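Side-chain contacts in GRMZM2G135359 pseudokinase (Zea mays, PDB 6CPY), which is a membrane-anchored receptor-like pseudokinase whose kinase-like domain, the part described here, may bind ATP as related kinases do: residues Glu85-Tyr88 / Arg89-Ile92; Glu111-His114 / Pro115-Arg118. One frame throughout, in Å; residues are numbered along the deposited sequence.

Overall arrangement
Both contacts are local and both belong to the N-lobe of the kinase fold: interaction 1 is one stretch of helix 82-96, the αC helix, and interaction 2 is the turn end of the hairpin formed by strands 106-112 and 117-123. Each is partly buried. In interaction 1 Y88 and I92 pack against the sheet and K91 is buried with its ammonium held by backbone oxygens, while charged R89 and K90 lie outside; in interaction 2 the strand residues T117 and R118 are buried and the turn is exposed. Y88 packs on E111 and R118, and E85 forms a salt bridge with R118, so ionic and packing contacts together join helix and hairpin at this corner.

Interaction 1: residues Glu85-Tyr88 / Arg89-Ile92; sequences ESQY and RKKI
E85 and R89 form a salt bridge one turn apart on helix 82-96, the αC helix of the protein-kinase N-lobe. R89 NE donates to E85 OE2 over 3.2 Å with a nearly straight N-H (161°), and the oxygen accepts on its anti lone pair, lying at the edge of the guanidinium and in its plane. The carboxylate itself is turned 64° from that plane. The E85 chain reaches this position because it bends at its second torsion (chi2 59°), while R89 runs out extended from CG to NE to meet it. The other oxygen, OE1, is taken by the indole of W80 and the guanidinium of R118, so partners on both oxygens limit the turning of the carboxylate.

Beneath this bridge runs the helical backbone ladder, from R89 N to E85 O (3.0 Å) through to I92 N and Y88 O (3.2 Å). On the outer side K90 and Q87 lie alongside each other and point the same way, with K90 NZ 3.6 Å from Q87 OE1; the amide's NE2 is bonded to the carbonyl of W194. K91 extends away from its neighbours, and its ammonium is held by the backbone oxygens of D190 and E192, in the DLE sequence that probably replaces the DFG motif of active kinases.

The inward side is packing. The ring of Y88, tethered by its hydroxyl to the carbonyl of V119, is covered on one face by I92 in a CH-pi contact, and both residues also touch M120 and Y109 of the adjoining sheet. I92 CD1 stands 3.8 Å from the centroid of the Y88 ring, displaced toward its rim, with Y88 CE2 3.5 Å from that methyl.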
loop_
_atom_site.group_PDB
_atom_site.type_symbol
_atom_site.label_atom_id
_atom_site.label_comp_id
_atom_site.label_asym_id
_atom_site.label_seq_id
_atom_site.Cartn_x
_atom_site.Cartn_y
_atom_site.Cartn_z
ATOM N N GLU A 85 15.959 -14.959 -5.815
ATOM C CA GLU A 85 14.979 -16.036 -5.730
ATOM C C GLU A 85 14.483 -16.199 -4.305
ATOM O O GLU A 85 13.298 -16.377 -4.067
ATOM C CB GLU A 85 15.571 -17.363 -6.228
ATOM C CG GLU A 85 14.576 -18.510 -6.315
ATOM C CD GLU A 85 13.388 -18.240 -7.238
ATOM O OE1 GLU A 85 13.515 -17.442 -8.200
ATOM O OE2 GLU A 85 12.324 -18.844 -6.996
ATOM N N SER A 86 15.405 -16.125 -3.356
ATOM C CA SER A 86 15.061 -16.265 -1.951
ATOM C C SER A 86 14.109 -15.149 -1.487
ATOM O O SER A 86 13.115 -15.426 -0.823
ATOM C CB SER A 86 16.334 -16.272 -1.101
ATOM O OG SER A 86 16.010 -16.516 0.251
ATOM N N GLN A 87 14.411 -13.907 -1.854
ATOM C CA GLN A 87 13.570 -12.766 -1.489
ATOM C C GLN A 87 12.211 -12.793 -2.187
ATOM O O GLN A 87 11.211 -12.335 -1.643
ATOM C CB GLN A 87 14.291 -11.455 -1.800
ATOM C CG GLN A 87 15.473 -11.189 -0.879
ATOM C CD GLN A 87 15.042 -10.951 0.566
ATOM O OE1 GLN A 87 15.231 -11.806 1.430
ATOM N NE2 GLN A 87 14.442 -9.792 0.827
ATOM N N TYR A 88 12.194 -13.322 -3.406
ATOM C CA TYR A 88 10.956 -13.514 -4.155
ATOM C C TYR A 88 10.019 -14.478 -3.430
ATOM O O TYR A 88 8.843 -14.189 -3.225
ATOM C CB TYR A 88 11.293 -14.012 -5.568
ATOM C CG TYR A 88 10.108 -14.369 -6.440
ATOM C CD1 TYR A 88 9.452 -13.389 -7.198
ATOM C CD2 TYR A 88 9.661 -15.673 -6.538
ATOM C CE1 TYR A 88 8.386 -13.709 -8.010
ATOM C CE2 TYR A 88 8.582 -16.002 -7.344
ATOM C CZ TYR A 88 7.947 -15.021 -8.073
ATOM O OH TYR A 88 6.882 -15.368 -8.873
ATOM N N ARG A 89 10.531 -15.640 -3.036
ATOM C CA ARG A 89 9.694 -16.619 -2.340
ATOM C C ARG A 89 9.279 -16.109 -0.966
ATOM O O ARG A 89 8.154 -16.331 -0.540
ATOM C CB ARG A 89 10.411 -17.966 -2.210
ATOM C CG ARG A 89 10.679 -18.624 -3.550
ATOM C CD ARG A 89 11.243 -20.027 -3.402
ATOM N NE ARG A 89 11.133 -20.734 -4.678
ATOM C CZ ARG A 89 10.815 -22.020 -4.828
ATOM N NH1 ARG A 89 10.559 -22.801 -3.780
ATOM N NH2 ARG A 89 10.739 -22.528 -6.054
ATOM N N LYS A 90 10.198 -15.434 -0.286
ATOM C CA LYS A 90 9.948 -14.876 1.040
ATOM C C LYS A 90 8.808 -13.864 0.999
ATOM O O LYS A 90 7.902 -13.909 1.817
ATOM C CB LYS A 90 11.226 -14.208 1.552
ATOM C CG LYS A 90 11.167 -13.644 2.964
ATOM C CD LYS A 90 12.581 -13.420 3.486
ATOM C CE LYS A 90 13.269 -14.740 3.823
ATOM N NZ LYS A 90 14.621 -14.850 3.208
ATOM N N LYS A 91 8.847 -12.960 0.028
ATOM C CA LYS A 91 7.762 -11.991 -0.128
ATOM C C LYS A 91 6.419 -12.685 -0.341
ATOM O O LYS A 91 5.426 -12.324 0.277
ATOM C CB LYS A 91 8.040 -11.018 -1.279
ATOM C CG LYS A 91 6.865 -10.078 -1.523
ATOM C CD LYS A 91 7.137 -9.001 -2.544
ATOM C CE LYS A 91 5.918 -8.096 -2.639
ATOM N NZ LYS A 91 6.085 -7.024 -3.651
ATOM N N ILE A 92 6.379 -13.681 -1.225
ATOM C CA ILE A 92 5.131 -14.378 -1.513
ATOM C C ILE A 92 4.580 -15.087 -0.270
ATOM O O ILE A 92 3.390 -14.996 0.024
ATOM C CB ILE A 92 5.295 -15.374 -2.676
ATOM C CG1 ILE A 92 5.439 -14.598 -3.993
ATOM C CG2 ILE A 92 4.119 -16.348 -2.712
ATOM C CD1 ILE A 92 5.980 -15.404 -5.149
#

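Interaction 2: residues Glu111-His114 / Pro115-Arg118; sequences EEEH and PFTR
R118 lies across from E111 and E113 and joins them in a salt-bridge network. From CB its chain leaves on the side of the sheet that E111 also occupies, then bends at chi2 (-68°) to bring the head back over the opposite strand. CD lies 3.5 Å from E111 OE1. The next atom, NE, is 3.1 Å from E111 OE1, which sits over the guanidinium face, so this bridge rests on charge alone. At the tip NH2 donates to E113 OE2 over 2.7 Å, meeting its syn lone pair, and NH1 adds a weak bond to that oxygen. NH1 also donates to T117 O at 2.9 Å, arriving from the face of the carbonyl opposite to E112 N. F116 CE1 and E111 CB cover the two guanidinium faces, and W80 adds a cation-pi contact. An alanine here would remove the whole cationic arm, and the E111 and E113 carboxylates would probably be left without their shared positive mate. The backbone is zipped by E112 N to T117 O (3.2 Å) and T117 N to E112 O (2.8 Å), the hydrogen-bonded pair next to a turn containing the cis peptide before P115. Strands 106-112 and 117-123, paired in this way, correspond to the β4-β5 hairpin of the kinase N-lobe.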
loop_
_atom_site.group_PDB
_atom_site.type_symbol
_atom_site.label_atom_id
_atom_site.label_comp_id
_atom_site.label_asym_id
_atom_site.label_seq_id
_atom_site.Cartn_x
_atom_site.Cartn_y
_atom_site.Cartn_z
ATOM N N GLU A 111 6.391 -18.157 -11.760
ATOM C CA GLU A 111 7.787 -18.330 -12.049
ATOM C C GLU A 111 7.837 -19.227 -13.271
ATOM O O GLU A 111 7.235 -20.311 -13.281
ATOM C CB GLU A 111 8.505 -19.086 -10.940
ATOM C CG GLU A 111 8.467 -18.460 -9.581
ATOM C CD GLU A 111 9.568 -19.030 -8.713
ATOM O OE1 GLU A 111 10.619 -18.384 -8.631
ATOM O OE2 GLU A 111 9.401 -20.144 -8.176
ATOM N N GLU A 112 8.559 -18.784 -14.277
ATOM C CA GLU A 112 8.748 -19.563 -15.498
ATOM C C GLU A 112 10.124 -19.216 -15.982
ATOM O O GLU A 112 10.546 -18.062 -15.870
ATOM C CB GLU A 112 7.675 -19.216 -16.541
ATOM C CG GLU A 112 7.914 -19.770 -17.943
ATOM C CD GLU A 112 8.001 -21.275 -17.984
ATOM O OE1 GLU A 112 7.064 -21.936 -17.478
ATOM O OE2 GLU A 112 9.006 -21.799 -18.527
ATOM N N GLU A 113 10.844 -20.214 -16.494
ATOM C CA GLU A 113 12.221 -20.010 -16.955
ATOM C C GLU A 113 12.299 -19.648 -18.424
ATOM O O GLU A 113 13.258 -19.001 -18.836
ATOM C CB GLU A 113 13.076 -21.255 -16.692
ATOM C CG GLU A 113 13.281 -21.586 -15.221
ATOM C CD GLU A 113 13.811 -20.400 -14.427
ATOM O OE1 GLU A 113 14.827 -19.797 -14.845
ATOM O OE2 GLU A 113 13.195 -20.066 -13.389
ATOM N N HIS A 114 11.305 -20.061 -19.213
ATOM C CA HIS A 114 11.333 -19.859 -20.662
ATOM C C HIS A 114 10.051 -19.226 -21.211
ATOM O O HIS A 114 9.044 -19.928 -21.363
ATOM C CB HIS A 114 11.575 -21.212 -21.351
ATOM C CG HIS A 114 12.677 -22.008 -20.732
ATOM N ND1 HIS A 114 12.451 -23.150 -19.995
ATOM C CD2 HIS A 114 14.017 -21.816 -20.724
ATOM C CE1 HIS A 114 13.604 -23.628 -19.560
ATOM N NE2 HIS A 114 14.570 -22.837 -19.990
ATOM N N PRO A 115 10.052 -17.921 -21.499
ATOM C CA PRO A 115 11.153 -17.003 -21.205
ATOM C C PRO A 115 11.166 -16.610 -19.733
ATOM O O PRO A 115 10.234 -16.939 -18.995
ATOM C CB PRO A 115 10.824 -15.790 -22.064
ATOM C CG PRO A 115 9.341 -15.790 -22.128
ATOM C CD PRO A 115 8.928 -17.224 -22.145
ATOM N N PHE A 116 12.204 -15.894 -19.320
ATOM C CA PHE A 116 12.408 -15.651 -17.895
ATOM C C PHE A 116 11.273 -14.792 -17.333
ATOM O O PHE A 116 10.990 -13.713 -17.850
ATOM C CB PHE A 116 13.748 -14.989 -17.624
ATOM C CG PHE A 116 14.029 -14.833 -16.166
ATOM C CD1 PHE A 116 14.468 -15.914 -15.427
ATOM C CD2 PHE A 116 13.787 -13.634 -15.527
ATOM C CE1 PHE A 116 14.696 -15.796 -14.066
ATOM C CE2 PHE A 116 14.019 -13.502 -14.163
ATOM C CZ PHE A 116 14.471 -14.585 -13.443
ATOM N N THR A 117 10.624 -15.303 -16.288
ATOM C CA THR A 117 9.433 -14.678 -15.710
ATOM C C THR A 117 9.489 -14.759 -14.190
ATOM O O THR A 117 9.636 -15.837 -13.626
ATOM C CB THR A 117 8.161 -15.424 -16.161
ATOM O OG1 THR A 117 8.173 -15.589 -17.587
ATOM C CG2 THR A 117 6.894 -14.684 -15.730
ATOM N N ARG A 118 9.357 -13.616 -13.526
ATOM C CA ARG A 118 9.175 -13.609 -12.086
ATOM C C ARG A 118 8.116 -12.569 -11.793
ATOM O O ARG A 118 8.397 -11.371 -11.819
ATOM C CB ARG A 118 10.487 -13.271 -11.371
ATOM C CG ARG A 118 11.548 -14.360 -11.425
ATOM C CD ARG A 118 11.131 -15.580 -10.625
ATOM N NE ARG A 118 12.169 -16.596 -10.557
ATOM C CZ ARG A 118 12.514 -17.411 -11.558
ATOM N NH1 ARG A 118 11.930 -17.325 -12.749
ATOM N NH2 ARG A 118 13.479 -18.306 -11.370
#